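Local structure of PA1221 (Pseudomonas aeruginosa, 4DG8) at residues T312-F317 against A368-G373; V344-E349 against A404-Q409; G361-F366 against Y398-R403. The protein belongs to the ANL clan of AMP-binding enzymes, binds adenosine monophosphate, and is predicted to carry a phosphopantetheine attachment site as well. All coordinates share one frame; numbering follows the deposited sequence.

Contact 1: residues T312-F317 against A368-G373; sequences TENTTF and AGLAQG. With AMP (adenosine monophosphate), chain B.
Thr315 brings its hydroxyl up to the carbonyl oxygen of Gly369, and OG1 donates a short hydrogen bond of 2.5 Å to Gly369 O. The donor comes in slightly off the carbonyl plane, and CB of the same threonine follows it to 3.4 Å from Gly369 O. A water then donates to Thr315 OG1 at 2.7 Å and reaches Leu370 O more weakly, so this hydroxyl both gives and receives. Two residues after Gly369, Ala371 N is bonded to Glu313 O at 2.7 Å. Leu370 CA brings its hydrogen to the same oxygen, and Ala371 CB packs 3.5 Å from Glu313 O, which leaves this carbonyl closely surrounded by the 368-373 loop. Between these two grips, the side chain of Leu370, though its CA-CB bond starts away, comes back with CD2 beside the side chain of Asn314. The bond from Thr315 N to Thr312 O closes the turn that presents all of these groups.

At its other end the turn meets the nucleotide. With chi1 of -59°, Thr312 OG1 stands beside its own backbone N, and both can address the same phosphate oxygen: OG1 donates to AMP O3P at 2.7 Å, while Thr312 N adds a weak bond. One short piece of chain thus ties the AMP phosphate to the neighbouring loop. Glu313 turns its carboxylate away, to Tyr374 and Arg428. The contact is buried where the loop between strands 304-309 and 319-322 meets the loop leading from strand 361-367 to 373-374, with strand 180-185 packed against Thr312, Glu313, Thr315 and Ala371, and strand 393-406 against Glu313 and Leu370.

Contact 2: residues V344-E349 against A404-Q409; sequences VLLLDE and ARYDEQ
Leu346 and Tyr406 lie alongside one another but point opposite ways, the leucine reaching along the phenol from its hydroxyl end back toward the ring's root. CD2 of Leu346 rests 3.7 Å from Tyr406 CE2, meeting the ring obliquely, while Leu346 CB lies 3.8 Å from the same carbon and close to the hydroxyl. Leu346 CG is anti to the backbone N (chi1 -159°), which turns CG, and with it the methyls, toward strand 404-406; CD1 reaches Ala404, 4.4 Å from its CB and nearer still to its carbonyl. The polar tip of the tyrosine is tied in by a water lying in the plane of the ring: it sits 2.8 Å from Tyr406 OH and accepts from Leu346 N at 3.0 Å.

The two strands are not partners in the sheet. Their segments run at 107° to each other with axes 8.4 Å apart, and strand 361-367 lies between them, paired with both in the antiparallel sheet. Leu346 points toward strand 404-406, and Ile363 and Leu412 from adjoining strands also touch it. Arg405 starts off away from this apolar patch and forms a salt bridge with Asp358. Past the strand end, Asp407 OD1 accepts from Gln409 N at 2.8 Å, met from above the carboxylate plane, in an Asx turn that bends the chain toward strand 412-416.

Contact 3: residues G361-F366 against Y398-R403; sequences GEIVAF and YRTGDR. With AMP (adenosine monophosphate), chain B.
Glu362 sets CG anti to its backbone N (chi1 173°) and runs on extended, carrying its carboxylate over strand 398-403 to Arg399, whose own chain bends at chi3 to come back and meet it. The two side chains cross at about a right angle, the planes of carboxylate and guanidinium 56° apart, and the salt bridge is long, its hydrogen bond weak: Arg399 NH2 is 3.5 Å from Glu362 OE1, which sits at the edge of the guanidinium. The other oxygen is held more firmly, Gly401 N donating to the anti side of Glu362 OE2 at 3.0 Å.

Thr400 takes the crowded position, OG1 between the backbone N and the carbonyl carbon (chi1 57°). From there its hydroxyl donates to Ile363 O at 2.7 Å and accepts from Asp402 N at 3.0 Å, an ST turn. Thr400 N also donates to Ile363 O, at 3.1 Å, so two donors from one residue grip a single carbonyl. Ile363 N in turn bonds Asp402 O at 2.9 Å. The register slips by two between the Glu362-Arg403 and Val364-Arg399 pairs, and the bonds of Thr400 and Glu362 fall at this beta bulge, where Gly401 has positive phi. Beyond it, regular antiparallel pairing resumes as Ala365 and Tyr398 exchange backbone bonds.

Asp402 leaves the bulge toward the ribose: AMP O2' donates to its OD1 at 2.8 Å, and O3' bonds OD2 at a distance modelled too short to be taken literally. Arg417 and Tyr309 also hold this carboxylate. An aspartate on a beta strand gripping both ribose hydroxyls of the nucleotide is a familiar feature of the ANL clan's AMP site.

In the fold
Contacts 2 and 3 share one antiparallel sheet, in which strand 361-367 lies between strands 342-347 and 393-406; their centres are about 10 Å apart, and contact 3 is nested along the chain inside the loop closed by contact 2. Contact 1 lies about 12 Å from contact 3 and about 20 Å from contact 2, centre to centre. Its 368-373 loop follows directly on strand 361-367, and Leu370 packs on Ala365 and Tyr398, joining the loops to the sheet. Contact 1 alternates along the chain with both others; it and contact 3 hold the same AMP, one at its phosphate and the other at its ribose, while contact 2 packs the sheet farther from the chain's centre.

Contact 1: residues T312-F317 against A368-G373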
loop_
_atom_site.group_PDB
_atom_site.type_symbol
_atom_site.label_atom_id
_atom_site.label_comp_id
_atom_site.label_asym_id
_atom_site.label_seq_id
_atom_site.Cartn_x
_atom_site.Cartn_y
_atom_site.Cartn_z
ATOM N N THR A 312 6.528 1.073 2.740
ATOM C CA THR A 312 6.492 0.547 1.374
ATOM C C THR A 312 7.876 0.051 0.915
ATOM O O THR A 312 7.982 -0.924 0.163
ATOM C CB THR A 312 5.922 1.623 0.409
ATOM O OG1 THR A 312 4.600 1.994 0.835
ATOM C CG2 THR A 312 5.889 1.131 -1.048
ATOM N N GLU A 313 8.929 0.725 1.381
ATOM C CA GLU A 313 10.317 0.350 1.103
ATOM C C GLU A 313 10.679 -1.073 1.566
ATOM O O GLU A 313 11.717 -1.634 1.165
ATOM C CB GLU A 313 11.273 1.351 1.785
ATOM C CG GLU A 313 11.281 2.763 1.196
ATOM C CD GLU A 313 10.114 3.639 1.685
ATOM O OE1 GLU A 313 9.155 3.117 2.320
ATOM O OE2 GLU A 313 10.177 4.866 1.434
ATOM N N ASN A 314 9.910 -1.589 2.517
ATOM C CA ASN A 314 10.008 -2.985 2.967
ATOM C C ASN A 314 8.866 -3.890 2.492
ATOM O O ASN A 314 8.540 -4.884 3.144
ATOM C CB ASN A 314 10.400 -3.136 4.442
ATOM C CG ASN A 314 10.928 -4.549 4.787
ATOM O OD1 ASN A 314 11.582 -5.216 3.975
ATOM N ND2 ASN A 314 10.631 -5.003 6.002
ATOM N N THR A 315 8.155 -3.437 1.465
ATOM C CA THR A 315 7.136 -4.260 0.809
ATOM C C THR A 315 5.963 -4.666 1.714
ATOM O O THR A 315 5.934 -5.796 2.212
ATOM C CB THR A 315 7.745 -5.514 0.109
ATOM O OG1 THR A 315 8.922 -5.136 -0.623
ATOM C CG2 THR A 315 6.709 -6.165 -0.867
ATOM N N THR A 316 5.004 -3.750 1.918
ATOM C CA THR A 316 3.819 -4.083 2.723
ATOM C C THR A 316 4.047 -4.178 4.235
ATOM O O THR A 316 3.705 -3.235 4.959
ATOM C CB THR A 316 3.059 -5.291 2.160
ATOM O OG1 THR A 316 2.868 -5.101 0.752
ATOM C CG2 THR A 316 1.692 -5.432 2.842
ATOM N N PHE A 317 4.359 -5.360 4.739
ATOM C CA PHE A 317 4.567 -5.532 6.172
ATOM C C PHE A 317 6.030 -5.718 6.552
ATOM O O PHE A 317 6.818 -6.318 5.828
ATOM C CB PHE A 317 3.801 -6.757 6.685
ATOM C CG PHE A 317 2.318 -6.621 6.622
ATOM C CD1 PHE A 317 1.715 -5.373 6.715
ATOM C CD2 PHE A 317 1.509 -7.758 6.512
ATOM C CE1 PHE A 317 0.330 -5.256 6.676
ATOM C CE2 PHE A 317 0.135 -7.641 6.465
ATOM C CZ PHE A 317 -0.455 -6.388 6.535
ATOM N N ALA A 368 14.428 -9.864 2.846
ATOM C CA ALA A 368 13.985 -10.123 1.482
ATOM C C ALA A 368 12.856 -9.186 1.040
ATOM O O ALA A 368 12.473 -9.174 -0.133
ATOM C CB ALA A 368 13.579 -11.588 1.362
ATOM N N GLY A 369 12.317 -8.416 1.992
ATOM C CA GLY A 369 11.299 -7.415 1.698
ATOM C C GLY A 369 11.829 -6.066 1.222
ATOM O O GLY A 369 11.052 -5.255 0.716
ATOM N N LEU A 370 13.139 -5.818 1.368
ATOM C CA LEU A 370 13.705 -4.511 1.020
ATOM C C LEU A 370 13.541 -4.204 -0.469
ATOM O O LEU A 370 13.829 -5.034 -1.335
ATOM C CB LEU A 370 15.190 -4.381 1.427
ATOM C CG LEU A 370 15.567 -4.559 2.906
ATOM C CD1 LEU A 370 17.058 -4.354 3.117
ATOM C CD2 LEU A 370 14.749 -3.640 3.827
ATOM N N ALA A 371 13.061 -3.008 -0.766
ATOM C CA ALA A 371 12.896 -2.614 -2.155
ATOM C C ALA A 371 14.281 -2.481 -2.779
ATOM O O ALA A 371 15.286 -2.351 -2.070
ATOM C CB ALA A 371 12.116 -1.298 -2.262
ATOM N N GLN A 372 14.343 -2.573 -4.101
ATOM C CA GLN A 372 15.592 -2.318 -4.805
ATOM C C GLN A 372 16.059 -0.901 -4.481
ATOM O O GLN A 372 17.264 -0.644 -4.340
ATOM C CB GLN A 372 15.394 -2.500 -6.310
ATOM C CG GLN A 372 16.622 -2.163 -7.146
ATOM C CD GLN A 372 16.297 -2.003 -8.618
ATOM O OE1 GLN A 372 15.715 -0.995 -9.036
ATOM N NE2 GLN A 372 16.673 -3.000 -9.418
ATOM N N GLY A 373 15.103 0.022 -4.351
ATOM C CA GLY A 373 15.429 1.392 -3.988
ATOM C C GLY A 373 14.447 2.382 -4.582
ATOM O O GLY A 373 13.362 1.993 -5.016
HETATM P P AMP B . 3.011 3.106 3.790
HETATM O O1P AMP B . 2.182 4.015 2.908
HETATM O O2P AMP B . 2.559 1.664 3.977
HETATM O O3P AMP B . 4.427 3.152 3.246
HETATM O "O5'" AMP B . 3.209 3.782 5.214
HETATM C "C5'" AMP B . 4.147 3.260 6.134
HETATM C "C4'" AMP B . 4.127 4.013 7.436
HETATM O "O4'" AMP B . 2.790 3.991 8.004
HETATM C "C3'" AMP B . 5.009 3.450 8.535
HETATM O "O3'" AMP B . 6.374 3.825 8.391
HETATM C "C2'" AMP B . 4.350 3.987 9.797
HETATM O "O2'" AMP B . 4.706 5.349 10.003
HETATM C "C1'" AMP B . 2.868 3.925 9.417
HETATM N N9 AMP B . 2.232 2.663 9.863
HETATM C C8 AMP B . 1.967 1.607 9.057
HETATM N N7 AMP B . 1.382 0.592 9.739
HETATM C C5 AMP B . 1.268 0.974 11.020
HETATM C C6 AMP B . 0.737 0.370 12.273
HETATM N N6 AMP B . 0.214 -0.870 12.282
HETATM N N1 AMP B . 0.792 1.106 13.410
HETATM C C2 AMP B . 1.314 2.350 13.397
HETATM N N3 AMP B . 1.809 2.957 12.299
HETATM C C4 AMP B . 1.819 2.342 11.096
HETATM O O HOH W 1 10.741 -5.601 -2.517
#

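Contact 2: residues V344-E349 against A404-Q409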
loop_
_atom_site.group_PDB
_atom_site.type_symbol
_atom_site.label_atom_id
_atom_site.label_comp_id
_atom_site.label_asym_id
_atom_site.label_seq_id
_atom_site.Cartn_x
_atom_site.Cartn_y
_atom_site.Cartn_z
ATOM N N VAL A 344 14.297 -7.291 12.045
ATOM C CA VAL A 344 14.385 -5.904 12.491
ATOM C C VAL A 344 15.364 -5.728 13.643
ATOM O O VAL A 344 15.603 -6.647 14.413
ATOM C CB VAL A 344 13.011 -5.324 12.932
ATOM C CG1 VAL A 344 12.032 -5.311 11.776
ATOM C CG2 VAL A 344 12.434 -6.110 14.110
ATOM N N LEU A 345 15.951 -4.540 13.733
ATOM C CA LEU A 345 16.634 -4.126 14.947
ATOM C C LEU A 345 16.026 -2.803 15.360
ATOM O O LEU A 345 15.403 -2.116 14.554
ATOM C CB LEU A 345 18.126 -3.926 14.714
ATOM C CG LEU A 345 18.983 -5.160 14.439
ATOM C CD1 LEU A 345 20.452 -4.747 14.312
ATOM C CD2 LEU A 345 18.790 -6.189 15.550
ATOM N N LEU A 346 16.225 -2.458 16.619
ATOM C CA LEU A 346 15.849 -1.166 17.146
ATOM C C LEU A 346 17.156 -0.445 17.495
ATOM O O LEU A 346 17.923 -0.936 18.319
ATOM C CB LEU A 346 15.006 -1.389 18.405
ATOM C CG LEU A 346 14.093 -0.263 18.881
ATOM C CD1 LEU A 346 13.016 0.036 17.830
ATOM C CD2 LEU A 346 13.481 -0.642 20.222
ATOM N N LEU A 347 17.419 0.699 16.860
ATOM C CA LEU A 347 18.703 1.403 17.016
ATOM C C LEU A 347 18.634 2.730 17.773
ATOM O O LEU A 347 17.756 3.549 17.515
ATOM C CB LEU A 347 19.350 1.647 15.655
ATOM C CG LEU A 347 19.768 0.410 14.873
ATOM C CD1 LEU A 347 20.619 0.826 13.684
ATOM C CD2 LEU A 347 20.531 -0.565 15.760
ATOM N N ASP A 348 19.576 2.957 18.688
ATOM C CA ASP A 348 19.579 4.198 19.472
ATOM C C ASP A 348 20.197 5.386 18.736
ATOM O O ASP A 348 20.546 5.293 17.558
ATOM C CB ASP A 348 20.233 4.010 20.853
ATOM C CG ASP A 348 21.721 3.678 20.776
ATOM O OD1 ASP A 348 22.407 4.114 19.822
ATOM O OD2 ASP A 348 22.211 2.982 21.692
ATOM N N GLU A 349 20.310 6.506 19.440
ATOM C CA GLU A 349 20.912 7.717 18.898
ATOM C C GLU A 349 22.321 7.460 18.355
ATOM O O GLU A 349 22.740 8.076 17.374
ATOM C CB GLU A 349 20.959 8.792 19.984
ATOM C CG GLU A 349 20.740 8.229 21.384
ATOM C CD GLU A 349 21.480 9.005 22.455
ATOM O OE1 GLU A 349 22.012 10.096 22.149
ATOM O OE2 GLU A 349 21.534 8.518 23.606
ATOM N N ALA A 404 9.877 3.173 18.069
ATOM C CA ALA A 404 9.163 2.202 18.884
ATOM C C ALA A 404 10.004 1.780 20.091
ATOM O O ALA A 404 11.107 2.301 20.303
ATOM C CB ALA A 404 8.774 0.993 18.046
ATOM N N ARG A 405 9.464 0.841 20.870
ATOM C CA ARG A 405 10.124 0.273 22.038
ATOM C C ARG A 405 9.686 -1.179 22.143
ATOM O O ARG A 405 8.600 -1.538 21.676
ATOM C CB ARG A 405 9.683 0.992 23.315
ATOM C CG ARG A 405 8.248 0.623 23.698
ATOM C CD ARG A 405 7.810 1.108 25.064
ATOM N NE ARG A 405 6.362 0.958 25.198
ATOM C CZ ARG A 405 5.751 -0.089 25.753
ATOM N NH1 ARG A 405 6.459 -1.094 26.263
ATOM N NH2 ARG A 405 4.420 -0.130 25.798
ATOM N N TYR A 406 10.524 -2.017 22.751
ATOM C CA TYR A 406 10.134 -3.387 23.070
ATOM C C TYR A 406 9.345 -3.405 24.368
ATOM O O TYR A 406 9.610 -2.602 25.266
ATOM C CB TYR A 406 11.360 -4.283 23.252
ATOM C CG TYR A 406 12.166 -4.526 21.998
ATOM C CD1 TYR A 406 11.659 -5.295 20.956
ATOM C CD2 TYR A 406 13.446 -4.003 21.865
ATOM C CE1 TYR A 406 12.404 -5.530 19.811
ATOM C CE2 TYR A 406 14.194 -4.227 20.729
ATOM C CZ TYR A 406 13.672 -4.992 19.699
ATOM O OH TYR A 406 14.434 -5.225 18.566
ATOM N N ASP A 407 8.390 -4.325 24.476
ATOM C CA ASP A 407 7.799 -4.637 25.781
ATOM C C ASP A 407 8.544 -5.810 26.410
ATOM O O ASP A 407 9.525 -6.309 25.839
ATOM C CB ASP A 407 6.296 -4.930 25.687
ATOM C CG ASP A 407 5.974 -6.157 24.839
ATOM O OD1 ASP A 407 6.871 -7.012 24.624
ATOM O OD2 ASP A 407 4.808 -6.258 24.384
ATOM N N GLU A 408 8.076 -6.252 27.574
ATOM C CA GLU A 408 8.733 -7.338 28.305
ATOM C C GLU A 408 8.727 -8.665 27.540
ATOM O O GLU A 408 9.472 -9.579 27.881
ATOM C CB GLU A 408 8.111 -7.523 29.696
ATOM C CG GLU A 408 6.664 -8.047 29.686
ATOM C CD GLU A 408 5.641 -7.024 29.183
ATOM O OE1 GLU A 408 5.750 -5.834 29.556
ATOM O OE2 GLU A 408 4.726 -7.416 28.420
ATOM N N GLN A 409 7.887 -8.774 26.513
ATOM C CA GLN A 409 7.823 -9.991 25.700
ATOM C C GLN A 409 8.669 -9.946 24.429
ATOM O O GLN A 409 8.590 -10.847 23.593
ATOM C CB GLN A 409 6.380 -10.332 25.335
ATOM C CG GLN A 409 5.542 -10.765 26.508
ATOM C CD GLN A 409 4.105 -11.016 26.121
ATOM O OE1 GLN A 409 3.809 -11.902 25.317
ATOM N NE2 GLN A 409 3.197 -10.225 26.682
HETATM O O HOH W 2 17.132 -4.620 18.423
#

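Contact 3: residues G361-F366 against Y398-R403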
loop_
_atom_site.group_PDB
_atom_site.type_symbol
_atom_site.label_atom_id
_atom_site.label_comp_id
_atom_site.label_asym_id
_atom_site.label_seq_id
_atom_site.Cartn_x
_atom_site.Cartn_y
_atom_site.Cartn_z
ATOM N N GLY A 361 13.731 3.584 20.350
ATOM C CA GLY A 361 14.715 3.633 19.288
ATOM C C GLY A 361 14.038 3.700 17.933
ATOM O O GLY A 361 12.808 3.776 17.842
ATOM N N GLU A 362 14.846 3.684 16.876
ATOM C CA GLU A 362 14.317 3.667 15.525
ATOM C C GLU A 362 14.309 2.242 14.963
ATOM O O GLU A 362 15.276 1.484 15.132
ATOM C CB GLU A 362 15.122 4.599 14.623
ATOM C CG GLU A 362 14.728 4.507 13.161
ATOM C CD GLU A 362 15.637 5.314 12.255
ATOM O OE1 GLU A 362 16.713 5.761 12.716
ATOM O OE2 GLU A 362 15.264 5.509 11.081
ATOM N N ILE A 363 13.202 1.886 14.316
ATOM C CA ILE A 363 13.062 0.591 13.663
ATOM C C ILE A 363 13.906 0.543 12.394
ATOM O O ILE A 363 13.854 1.451 11.561
ATOM C CB ILE A 363 11.598 0.291 13.303
ATOM C CG1 ILE A 363 10.727 0.198 14.555
ATOM C CG2 ILE A 363 11.487 -1.019 12.533
ATOM C CD1 ILE A 363 9.229 0.042 14.207
ATOM N N VAL A 364 14.700 -0.515 12.268
ATOM C CA VAL A 364 15.517 -0.755 11.088
ATOM C C VAL A 364 15.198 -2.143 10.548
ATOM O O VAL A 364 15.179 -3.113 11.300
ATOM C CB VAL A 364 17.018 -0.707 11.440
ATOM C CG1 VAL A 364 17.855 -1.039 10.219
ATOM C CG2 VAL A 364 17.381 0.663 12.025
ATOM N N ALA A 365 14.949 -2.233 9.248
ATOM C CA ALA A 365 14.484 -3.470 8.644
ATOM C C ALA A 365 15.539 -4.053 7.724
ATOM O O ALA A 365 16.233 -3.325 7.018
ATOM C CB ALA A 365 13.191 -3.230 7.867
ATOM N N PHE A 366 15.639 -5.371 7.735
ATOM C CA PHE A 366 16.558 -6.112 6.887
ATOM C C PHE A 366 15.769 -7.178 6.160
ATOM O O PHE A 366 14.677 -7.577 6.598
ATOM C CB PHE A 366 17.594 -6.871 7.736
ATOM C CG PHE A 366 18.423 -6.011 8.634
ATOM C CD1 PHE A 366 19.694 -5.616 8.250
ATOM C CD2 PHE A 366 17.963 -5.650 9.896
ATOM C CE1 PHE A 366 20.488 -4.836 9.091
ATOM C CE2 PHE A 366 18.744 -4.878 10.747
ATOM C CZ PHE A 366 20.012 -4.464 10.346
ATOM N N TYR A 398 17.054 -0.887 5.779
ATOM C CA TYR A 398 16.266 0.322 5.600
ATOM C C TYR A 398 15.889 0.900 6.962
ATOM O O TYR A 398 15.220 0.237 7.770
ATOM C CB TYR A 398 14.999 0.033 4.777
ATOM C CG TYR A 398 14.109 1.247 4.627
ATOM C CD1 TYR A 398 14.454 2.286 3.764
ATOM C CD2 TYR A 398 12.941 1.376 5.373
ATOM C CE1 TYR A 398 13.648 3.427 3.642
ATOM C CE2 TYR A 398 12.129 2.501 5.248
ATOM C CZ TYR A 398 12.488 3.525 4.375
ATOM O OH TYR A 398 11.684 4.648 4.241
ATOM N N ARG A 399 16.341 2.127 7.215
ATOM C CA ARG A 399 15.929 2.892 8.391
ATOM C C ARG A 399 14.565 3.533 8.134
ATOM O O ARG A 399 14.421 4.364 7.238
ATOM C CB ARG A 399 16.959 3.984 8.687
ATOM C CG ARG A 399 18.351 3.452 8.957
ATOM C CD ARG A 399 19.373 4.575 9.037
ATOM N NE ARG A 399 19.128 5.474 10.159
ATOM C CZ ARG A 399 20.021 6.352 10.617
ATOM N NH1 ARG A 399 21.219 6.440 10.045
ATOM N NH2 ARG A 399 19.721 7.140 11.647
ATOM N N THR A 400 13.574 3.162 8.937
ATOM C CA THR A 400 12.187 3.501 8.643
ATOM C C THR A 400 11.778 4.933 9.001
ATOM O O THR A 400 10.807 5.469 8.443
ATOM C CB THR A 400 11.224 2.562 9.398
ATOM O OG1 THR A 400 11.508 2.652 10.793
ATOM C CG2 THR A 400 11.371 1.108 8.935
ATOM N N GLY A 401 12.490 5.527 9.953
ATOM C CA GLY A 401 12.045 6.768 10.573
ATOM C C GLY A 401 10.913 6.541 11.579
ATOM O O GLY A 401 10.336 7.490 12.119
ATOM N N ASP A 402 10.580 5.280 11.832
ATOM C CA ASP A 402 9.585 4.964 12.854
ATOM C C ASP A 402 10.252 4.695 14.214
ATOM O O ASP A 402 11.274 4.010 14.306
ATOM C CB ASP A 402 8.713 3.774 12.428
ATOM C CG ASP A 402 7.815 4.101 11.254
ATOM O OD1 ASP A 402 7.203 5.196 11.238
ATOM O OD2 ASP A 402 7.712 3.258 10.345
ATOM N N ARG A 403 9.668 5.250 15.266
ATOM C CA ARG A 403 10.180 5.062 16.617
ATOM C C ARG A 403 9.257 4.128 17.382
ATOM O O ARG A 403 8.018 4.261 17.332
ATOM C CB ARG A 403 10.313 6.399 17.358
ATOM C CG ARG A 403 11.304 7.382 16.730
ATOM C CD ARG A 403 11.909 8.310 17.777
ATOM N NE ARG A 403 12.813 7.591 18.673
ATOM C CZ ARG A 403 13.264 8.069 19.830
ATOM N NH1 ARG A 403 12.891 9.274 20.241
ATOM N NH2 ARG A 403 14.087 7.343 20.580
HETATM P P AMP B . 3.011 3.106 3.790
HETATM O O1P AMP B . 2.182 4.015 2.908
HETATM O O2P AMP B . 2.559 1.664 3.977
HETATM O O3P AMP B . 4.427 3.152 3.246
HETATM O "O5'" AMP B . 3.209 3.782 5.214
HETATM C "C5'" AMP B . 4.147 3.260 6.134
HETATM C "C4'" AMP B . 4.127 4.013 7.436
HETATM O "O4'" AMP B . 2.790 3.991 8.004
HETATM C "C3'" AMP B . 5.009 3.450 8.535
HETATM O "O3'" AMP B . 6.374 3.825 8.391
HETATM C "C2'" AMP B . 4.350 3.987 9.797
HETATM O "O2'" AMP B . 4.706 5.349 10.003
HETATM C "C1'" AMP B . 2.868 3.925 9.417
HETATM N N9 AMP B . 2.232 2.663 9.863
HETATM C C8 AMP B . 1.967 1.607 9.057
HETATM N N7 AMP B . 1.382 0.592 9.739
HETATM C C5 AMP B . 1.268 0.974 11.020
HETATM C C6 AMP B . 0.737 0.370 12.273
HETATM N N6 AMP B . 0.214 -0.870 12.282
HETATM N N1 AMP B . 0.792 1.106 13.410
HETATM C C2 AMP B . 1.314 2.350 13.397
HETATM N N3 AMP B . 1.809 2.957 12.299
HETATM C C4 AMP B . 1.819 2.342 11.096
#